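Local coordinates for Lmaj004144AAA protein (Leishmania major, PDB 1Y63) that probably acts as a broad-specificity nucleoside monophosphate kinase and ATPase of the AK6 subfamily, transferring phosphate between nucleotides and assisting maturation of the small ribosomal subunit, at residues A[27-32]-A[166-171]; A[43-48]-A[73-78]; A[143-146]-A[152-155]. All coordinates share one frame; numbering follows the deposited sequence.

The three contacts sit around the parallel sheet of a P-loop kinase fold. Interaction 1 is the most buried, an apolar meeting of the helices 23-33 and 161-178 against the sheet. Interaction 2, also apolar but smaller and only partly buried, joins two helices in the long connection between strands 37-41 and 85-89, and lies inside the chain loop that interaction 1 closes. Interaction 3 fixes helix 139-147 to the edge strand 153-157 by methyl groups and bridging water round an arginine. Interactions 1 and 3 meet where helix 161-178 follows strand 153-157: I171 CG1 of 166-171 packs 4.2 Å from L154 CD2 of 152-155, whereas interaction 2 touches neither.

Interaction 1: A[27-32]-A[166-171]; sequences AEMIAA and ATVEEI. With MN (manganese (II) ion), chain C.
Beside the contact of M29 and I30 with V168 and I171, the carboxylate of E28 holds a manganese ion: OE2 binds the metal directly at 2.2 Å, while OE1 accepts a hydrogen bond of 2.6 Å from water 1, itself a ligand. Four waters and ND1 of H39 complete six ligands. E28 lies on helix 23-33, which follows the P-loop of the nucleotide-binding fold, and the other flank of this helix packs on the C-terminal helix 161-178, the local axes 10.4 Å apart and crossing at -53°. V168 supplies the shared surface, its CG2 methyl resting 4.0 Å from CG1 of I30. The same methyl lies 3.6 Å from SD of M29 in the conformer described, one of two modelled, so this sulfur contact is less certain; there CG stands anti to the backbone N (chi1 -176°) and the chain runs straight as far as sulfur. Both isoleucines also rest on strand 12-16, I30 against I15 and I171 against I13, which makes the helix pair a layer over the sheet. Deeper in, their side chains cross at about a right angle, CD1 of I30 approaching CD1 of I171 to 3.9 Å.

Interaction 2: A[43-48]-A[73-78]; sequences GKLVKE and LDFMEP
Two helical turns face each other with their backbones well separated, the nearest CA atoms, those of L45 and F75, being 8.8 Å apart, so that side chains alone bridge the space. L45 does so from helix 42-48, pointing toward the other helix and spreading its two methyls over separate partners. CD2 comes within 3.8 Å of CE1 of F75, meeting the ring obliquely, and CD1 lies 4.2 Å from CG of M76. L45 thus straddles two consecutive residues of helix 66-80. F75 extends its ring toward L45 because CG is anti to the backbone N (chi1 -173°). M76 presents its side through CG, its chain bending only at the sulfur, and is the buried member of the trio, packed also on W100. Both helices belong to the connection between the parallel strands 37-41 and 85-89, a place consistent with the region that binds the nucleoside monophosphate in adenylate kinases. F75 also touches N49, whose ND2 in turn donates to the carbonyl O of L45. On the far helix, P78 brings a kink: a proline N has no hydrogen to give to the preceding turn, whereas one residue earlier E77 N still bonds L73 O at 2.8 Å. The carboxylate of E77 forms a salt bridge with R99 through OE2 and accepts a hydrogen bond from NE1 of W100 through OE1.

Interaction 3: A[143-146]-A[152-155]; sequences EARD and IVLV. With NA (sodium ion), chain P.
The helix-to-strand connection at one edge of the P-loop kinase sheet is closed by R145 of helix 139-147, which lies across V153 and V155 of the outermost strand 153-157. Both valines point toward the helix. CG1 of V153 sits 3.9 Å above one face of the R145 guanidinium plane, offset toward the rim of the group, while CG2 of V155 approaches NH2 obliquely and closely, at 3.3 Å. With CG anti to its own carbonyl carbon (chi1 -68°) and the chain extended from CG to NE, the guanidinium is carried out beside the strand. Its N-H groups bond within the plane, at the edge. There NH1 donates to water 5 and NH2 to water 6, the latter at 2.8 Å. The carbonyl O of V153 accepts from both waters, at 2.9 Å from water 5. The third nitrogen, NE, is engaged in a salt bridge with E141 one turn back. Further in, the buried A144 packs on V106 of the neighbouring strand, and its carbonyl O is 4.3 Å from CG2 of V153. Backbone bonds of I152 and L154 to V104 and V106 join the segment to the sheet. The arginine therefore splits its roles: V153 CG1 lies over one face and V155 CG2 comes in obliquely at NH2, whereas a carboxylate and two waters each accept one N-H bond, so its charge is probably well compensated beside an apolar surface.

Interaction 1: A[27-32]-A[166-171]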
loop_
_atom_site.group_PDB
_atom_site.type_symbol
_atom_site.label_atom_id
_atom_site.label_comp_id
_atom_site.label_asym_id
_atom_site.label_seq_id
_atom_site.Cartn_x
_atom_site.Cartn_y
_atom_site.Cartn_z
ATOM N N ALA A 27 -4.123 1.169 6.740
ATOM C CA ALA A 27 -4.918 2.111 5.957
ATOM C C ALA A 27 -6.277 2.365 6.639
ATOM O O ALA A 27 -6.791 3.497 6.613
ATOM C CB ALA A 27 -5.119 1.598 4.564
ATOM N N GLU A 28 -6.865 1.316 7.220
ATOM C CA GLU A 28 -8.123 1.512 7.921
ATOM C C GLU A 28 -7.939 2.314 9.197
ATOM O O GLU A 28 -8.797 3.123 9.555
ATOM C CB GLU A 28 -8.841 0.190 8.164
ATOM C CG GLU A 28 -9.252 -0.495 6.854
ATOM C CD GLU A 28 -10.482 0.114 6.181
ATOM O OE1 GLU A 28 -10.958 1.208 6.564
ATOM O OE2 GLU A 28 -10.987 -0.521 5.235
ATOM N N MET A 29 -6.823 2.127 9.887
ATOM C CA MET A 29 -6.506 3.006 11.017
ATOM C C MET A 29 -6.381 4.467 10.623
ATOM O O MET A 29 -6.913 5.348 11.295
ATOM C CB MET A 29 -5.245 2.544 11.723
ATOM C CG MET A 29 -4.945 3.364 12.946
ATOM S SD MET A 29 -3.468 2.969 13.912
ATOM C CE MET A 29 -4.098 1.725 15.024
ATOM N N ILE A 30 -5.704 4.722 9.516
ATOM C CA ILE A 30 -5.600 6.072 8.991
ATOM C C ILE A 30 -6.980 6.639 8.647
ATOM O O ILE A 30 -7.321 7.769 9.014
ATOM C CB ILE A 30 -4.641 6.088 7.775
ATOM C CG1 ILE A 30 -3.197 5.844 8.234
ATOM C CG2 ILE A 30 -4.762 7.379 6.980
ATOM C CD1 ILE A 30 -2.257 5.449 7.123
ATOM N N ALA A 31 -7.790 5.862 7.934
ATOM C CA ALA A 31 -9.105 6.328 7.541
ATOM C C ALA A 31 -9.983 6.603 8.756
ATOM O O ALA A 31 -10.830 7.529 8.721
ATOM C CB ALA A 31 -9.765 5.334 6.631
ATOM N N ALA A 32 -9.795 5.827 9.819
ATOM C CA ALA A 32 -10.551 6.024 11.073
ATOM C C ALA A 32 -10.088 7.181 11.937
ATOM O O ALA A 32 -10.908 7.830 12.604
ATOM C CB ALA A 32 -10.531 4.752 11.906
ATOM N N ALA A 166 2.262 4.003 16.329
ATOM C CA ALA A 166 3.365 4.967 16.263
ATOM C C ALA A 166 3.661 5.414 14.834
ATOM O O ALA A 166 3.955 6.592 14.570
ATOM C CB ALA A 166 4.613 4.384 16.933
ATOM N N THR A 167 3.563 4.477 13.892
ATOM C CA THR A 167 3.701 4.804 12.494
ATOM C C THR A 167 2.591 5.768 12.063
ATOM O O THR A 167 2.845 6.756 11.370
ATOM C CB THR A 167 3.721 3.531 11.632
ATOM O OG1 THR A 167 4.913 2.782 11.959
ATOM C CG2 THR A 167 3.679 3.884 10.154
ATOM N N VAL A 168 1.355 5.496 12.482
ATOM C CA VAL A 168 0.269 6.400 12.134
ATOM C C VAL A 168 0.488 7.797 12.711
ATOM O O VAL A 168 0.184 8.769 12.054
ATOM C CB VAL A 168 -1.108 5.782 12.443
ATOM C CG1 VAL A 168 -2.205 6.808 12.281
ATOM C CG2 VAL A 168 -1.348 4.581 11.520
ATOM N N GLU A 169 1.084 7.904 13.900
ATOM C CA GLU A 169 1.408 9.179 14.505
ATOM C C GLU A 169 2.475 9.909 13.669
ATOM O O GLU A 169 2.364 11.109 13.404
ATOM C CB GLU A 169 1.890 8.978 15.945
ATOM C CG GLU A 169 0.867 8.433 16.920
ATOM C CD GLU A 169 1.013 9.020 18.321
ATOM O OE1 GLU A 169 2.159 9.206 18.784
ATOM O OE2 GLU A 169 -0.023 9.288 18.965
ATOM N N GLU A 170 3.492 9.180 13.228
ATOM C CA GLU A 170 4.506 9.764 12.349
ATOM C C GLU A 170 3.859 10.246 11.050
ATOM O O GLU A 170 4.175 11.317 10.550
ATOM C CB GLU A 170 5.641 8.766 12.063
ATOM C CG GLU A 170 6.743 9.316 11.160
ATOM C CD GLU A 170 7.692 10.262 11.873
ATOM O OE1 GLU A 170 7.738 10.226 13.115
ATOM O OE2 GLU A 170 8.400 11.022 11.182
ATOM N N ILE A 171 2.953 9.460 10.483
ATOM C CA ILE A 171 2.236 9.869 9.269
ATOM C C ILE A 171 1.435 11.150 9.518
ATOM O O ILE A 171 1.481 12.084 8.716
ATOM C CB ILE A 171 1.320 8.717 8.772
ATOM C CG1 ILE A 171 2.183 7.571 8.239
ATOM C CG2 ILE A 171 0.363 9.202 7.701
ATOM C CD1 ILE A 171 1.429 6.271 7.964
HETATM MN MN MN C . -11.768 0.379 3.415
HETATM O O HOH W 1 -12.247 2.067 4.445
HETATM O O HOH W 2 -11.732 -1.470 2.237
HETATM O O HOH W 3 -13.927 -0.066 3.723
HETATM O O HOH W 4 -12.382 1.351 1.447
#

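Interaction 2: A[43-48]-A[73-78]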
loop_
_atom_site.group_PDB
_atom_site.type_symbol
_atom_site.label_atom_id
_atom_site.label_comp_id
_atom_site.label_asym_id
_atom_site.label_seq_id
_atom_site.Cartn_x
_atom_site.Cartn_y
_atom_site.Cartn_z
ATOM N N GLY A 43 -6.476 -4.053 -4.323
ATOM C CA GLY A 43 -6.753 -5.458 -4.630
ATOM C C GLY A 43 -8.241 -5.741 -4.886
ATOM O O GLY A 43 -8.603 -6.570 -5.738
ATOM N N LYS A 44 -9.114 -5.064 -4.145
ATOM C CA LYS A 44 -10.558 -5.176 -4.357
ATOM C C LYS A 44 -10.947 -4.569 -5.701
ATOM O O LYS A 44 -11.746 -5.138 -6.433
ATOM C CB LYS A 44 -11.327 -4.540 -3.202
ATOM C CG LYS A 44 -11.244 -5.363 -1.915
ATOM C CD LYS A 44 -12.232 -4.864 -0.864
ATOM C CE LYS A 44 -12.315 -5.827 0.317
ATOM N NZ LYS A 44 -13.491 -5.519 1.179
ATOM N N LEU A 45 -10.330 -3.446 -6.076
ATOM C CA LEU A 45 -10.622 -2.862 -7.389
ATOM C C LEU A 45 -10.226 -3.810 -8.499
ATOM O O LEU A 45 -10.949 -3.983 -9.482
ATOM C CB LEU A 45 -9.885 -1.536 -7.583
ATOM C CG LEU A 45 -10.262 -0.459 -6.579
ATOM C CD1 LEU A 45 -9.411 0.776 -6.812
ATOM C CD2 LEU A 45 -11.732 -0.112 -6.655
ATOM N N VAL A 46 -9.059 -4.421 -8.347
ATOM C CA VAL A 46 -8.549 -5.358 -9.356
ATOM C C VAL A 46 -9.515 -6.540 -9.535
ATOM O O VAL A 46 -9.831 -6.933 -10.663
ATOM C CB VAL A 46 -7.101 -5.801 -8.998
ATOM C CG1 VAL A 46 -6.624 -6.945 -9.879
ATOM C CG2 VAL A 46 -6.161 -4.628 -9.097
ATOM N N LYS A 47 -9.979 -7.117 -8.428
ATOM C CA LYS A 47 -10.970 -8.206 -8.455
ATOM C C LYS A 47 -12.280 -7.761 -9.076
ATOM O O LYS A 47 -12.844 -8.438 -9.969
ATOM C CB LYS A 47 -11.251 -8.693 -7.025
ATOM C CG LYS A 47 -12.301 -9.807 -6.910
ATOM C CD LYS A 47 -12.539 -10.196 -5.444
ATOM C CE LYS A 47 -13.789 -11.030 -5.269
ATOM N NZ LYS A 47 -13.691 -12.349 -5.950
ATOM N N GLU A 48 -12.804 -6.648 -8.582
ATOM C CA GLU A 48 -14.151 -6.216 -8.965
ATOM C C GLU A 48 -14.255 -5.888 -10.450
ATOM O O GLU A 48 -15.290 -6.082 -11.059
ATOM C CB GLU A 48 -14.560 -4.975 -8.162
ATOM C CG GLU A 48 -14.929 -5.274 -6.720
ATOM C CD GLU A 48 -14.742 -4.084 -5.773
ATOM O OE1 GLU A 48 -14.518 -2.950 -6.249
ATOM O OE2 GLU A 48 -14.803 -4.297 -4.532
ATOM N N LEU A 73 -5.240 2.156 -13.694
ATOM C CA LEU A 73 -4.854 3.558 -13.532
ATOM C C LEU A 73 -5.910 4.517 -14.033
ATOM O O LEU A 73 -6.184 5.536 -13.391
ATOM C CB LEU A 73 -3.513 3.829 -14.214
ATOM C CG LEU A 73 -2.296 3.025 -13.721
ATOM C CD1 LEU A 73 -1.068 3.486 -14.485
ATOM C CD2 LEU A 73 -2.016 3.103 -12.258
ATOM N N ASP A 74 -6.552 4.203 -15.158
ATOM C CA ASP A 74 -7.599 5.064 -15.669
ATOM C C ASP A 74 -8.779 5.121 -14.693
ATOM O O ASP A 74 -9.413 6.172 -14.544
ATOM C CB ASP A 74 -8.088 4.580 -17.050
ATOM C CG ASP A 74 -7.088 4.814 -18.168
ATOM O OD1 ASP A 74 -6.126 5.580 -18.001
ATOM O OD2 ASP A 74 -7.300 4.220 -19.252
ATOM N N PHE A 75 -9.083 3.983 -14.055
ATOM C CA PHE A 75 -10.141 3.893 -13.055
ATOM C C PHE A 75 -9.811 4.735 -11.831
ATOM O O PHE A 75 -10.678 5.456 -11.292
ATOM C CB PHE A 75 -10.361 2.423 -12.671
ATOM C CG PHE A 75 -11.545 2.201 -11.782
ATOM C CD1 PHE A 75 -11.418 2.345 -10.399
ATOM C CD2 PHE A 75 -12.766 1.817 -12.321
ATOM C CE1 PHE A 75 -12.532 2.146 -9.567
ATOM C CE2 PHE A 75 -13.890 1.600 -11.480
ATOM C CZ PHE A 75 -13.753 1.765 -10.121
ATOM N N MET A 76 -8.559 4.644 -11.378
ATOM C CA MET A 76 -8.132 5.354 -10.169
ATOM C C MET A 76 -7.913 6.858 -10.363
ATOM O O MET A 76 -8.129 7.642 -9.445
ATOM C CB MET A 76 -6.859 4.716 -9.609
ATOM C CG MET A 76 -7.027 3.340 -9.053
ATOM S SD MET A 76 -5.471 2.657 -8.489
ATOM C CE MET A 76 -5.119 3.726 -7.068
ATOM N N GLU A 77 -7.498 7.261 -11.566
ATOM C CA GLU A 77 -7.129 8.641 -11.813
ATOM C C GLU A 77 -8.120 9.676 -11.273
ATOM O O GLU A 77 -7.715 10.562 -10.538
ATOM C CB GLU A 77 -6.840 8.865 -13.301
ATOM C CG GLU A 77 -6.571 10.326 -13.678
ATOM C CD GLU A 77 -5.200 10.833 -13.263
ATOM O OE1 GLU A 77 -4.263 10.020 -13.071
ATOM O OE2 GLU A 77 -5.050 12.077 -13.197
ATOM N N PRO A 78 -9.410 9.597 -11.657
ATOM C CA PRO A 78 -10.331 10.620 -11.137
ATOM C C PRO A 78 -10.441 10.655 -9.616
ATOM O O PRO A 78 -10.572 11.751 -9.049
ATOM C CB PRO A 78 -11.667 10.254 -11.790
ATOM C CG PRO A 78 -11.535 8.824 -12.148
ATOM C CD PRO A 78 -10.113 8.670 -12.567
#

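Interaction 3: A[143-146]-A[152-155]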
loop_
_atom_site.group_PDB
_atom_site.type_symbol
_atom_site.label_atom_id
_atom_site.label_comp_id
_atom_site.label_asym_id
_atom_site.label_seq_id
_atom_site.Cartn_x
_atom_site.Cartn_y
_atom_site.Cartn_z
ATOM N N GLU A 143 11.157 -2.016 -4.861
ATOM C CA GLU A 143 10.309 -1.466 -5.897
ATOM C C GLU A 143 9.925 -0.029 -5.577
ATOM O O GLU A 143 9.982 0.851 -6.444
ATOM C CB GLU A 143 9.049 -2.308 -6.052
ATOM C CG GLU A 143 8.105 -1.882 -7.142
ATOM C CD GLU A 143 6.957 -2.834 -7.397
ATOM O OE1 GLU A 143 7.148 -4.084 -7.380
ATOM O OE2 GLU A 143 5.833 -2.343 -7.639
ATOM N N ALA A 144 9.474 0.208 -4.343
ATOM C CA ALA A 144 9.036 1.559 -3.922
ATOM C C ALA A 144 10.190 2.534 -3.976
ATOM O O ALA A 144 10.037 3.649 -4.461
ATOM C CB ALA A 144 8.445 1.522 -2.495
ATOM N N ARG A 145 11.371 2.117 -3.503
ATOM C CA ARG A 145 12.517 3.034 -3.504
ATOM C C ARG A 145 12.993 3.321 -4.901
ATOM O O ARG A 145 13.570 4.380 -5.141
ATOM C CB ARG A 145 13.665 2.476 -2.681
ATOM C CG ARG A 145 13.376 2.428 -1.244
ATOM C CD ARG A 145 14.673 2.203 -0.486
ATOM N NE ARG A 145 14.479 2.361 0.937
ATOM C CZ ARG A 145 14.269 3.526 1.539
ATOM N NH1 ARG A 145 14.229 4.667 0.849
ATOM N NH2 ARG A 145 14.106 3.543 2.851
ATOM N N ASP A 146 12.776 2.398 -5.838
ATOM C CA ASP A 146 13.149 2.646 -7.233
ATOM C C ASP A 146 12.181 3.574 -7.957
ATOM O O ASP A 146 12.574 4.242 -8.916
ATOM C CB ASP A 146 13.271 1.343 -8.019
ATOM C CG ASP A 146 14.573 0.627 -7.766
ATOM O OD1 ASP A 146 15.543 1.282 -7.324
ATOM O OD2 ASP A 146 14.627 -0.599 -8.006
ATOM N N ILE A 152 10.187 10.991 0.226
ATOM C CA ILE A 152 8.792 10.734 0.602
ATOM C C ILE A 152 8.548 9.291 1.040
ATOM O O ILE A 152 7.404 8.921 1.363
ATOM C CB ILE A 152 7.783 11.113 -0.511
ATOM C CG1 ILE A 152 7.793 10.120 -1.669
ATOM C CG2 ILE A 152 8.042 12.550 -0.950
ATOM C CD1 ILE A 152 6.594 10.262 -2.566
ATOM N N VAL A 153 9.597 8.479 1.041
ATOM C CA VAL A 153 9.454 7.051 1.352
ATOM C C VAL A 153 9.793 6.805 2.819
ATOM O O VAL A 153 10.893 7.128 3.276
ATOM C CB VAL A 153 10.322 6.160 0.470
ATOM C CG1 VAL A 153 10.249 4.713 0.915
ATOM C CG2 VAL A 153 9.880 6.264 -0.995
ATOM N N LEU A 154 8.832 6.209 3.526
ATOM C CA LEU A 154 8.945 5.902 4.947
ATOM C C LEU A 154 8.885 4.394 5.034
ATOM O O LEU A 154 7.952 3.788 4.510
ATOM C CB LEU A 154 7.758 6.510 5.698
ATOM C CG LEU A 154 7.689 6.463 7.214
ATOM C CD1 LEU A 154 8.769 7.311 7.857
ATOM C CD2 LEU A 154 6.314 6.969 7.637
ATOM N N VAL A 155 9.864 3.766 5.666
ATOM C CA VAL A 155 9.833 2.325 5.807
ATOM C C VAL A 155 9.699 2.040 7.287
ATOM O O VAL A 155 10.403 2.660 8.096
ATOM C CB VAL A 155 11.122 1.690 5.253
ATOM C CG1 VAL A 155 11.132 0.213 5.437
ATOM C CG2 VAL A 155 11.283 2.033 3.776
HETATM NA NA NA P . 17.588 -0.111 -8.761
HETATM O O HOH W 5 13.721 7.124 2.548
HETATM O O HOH W 6 13.188 5.524 4.620
#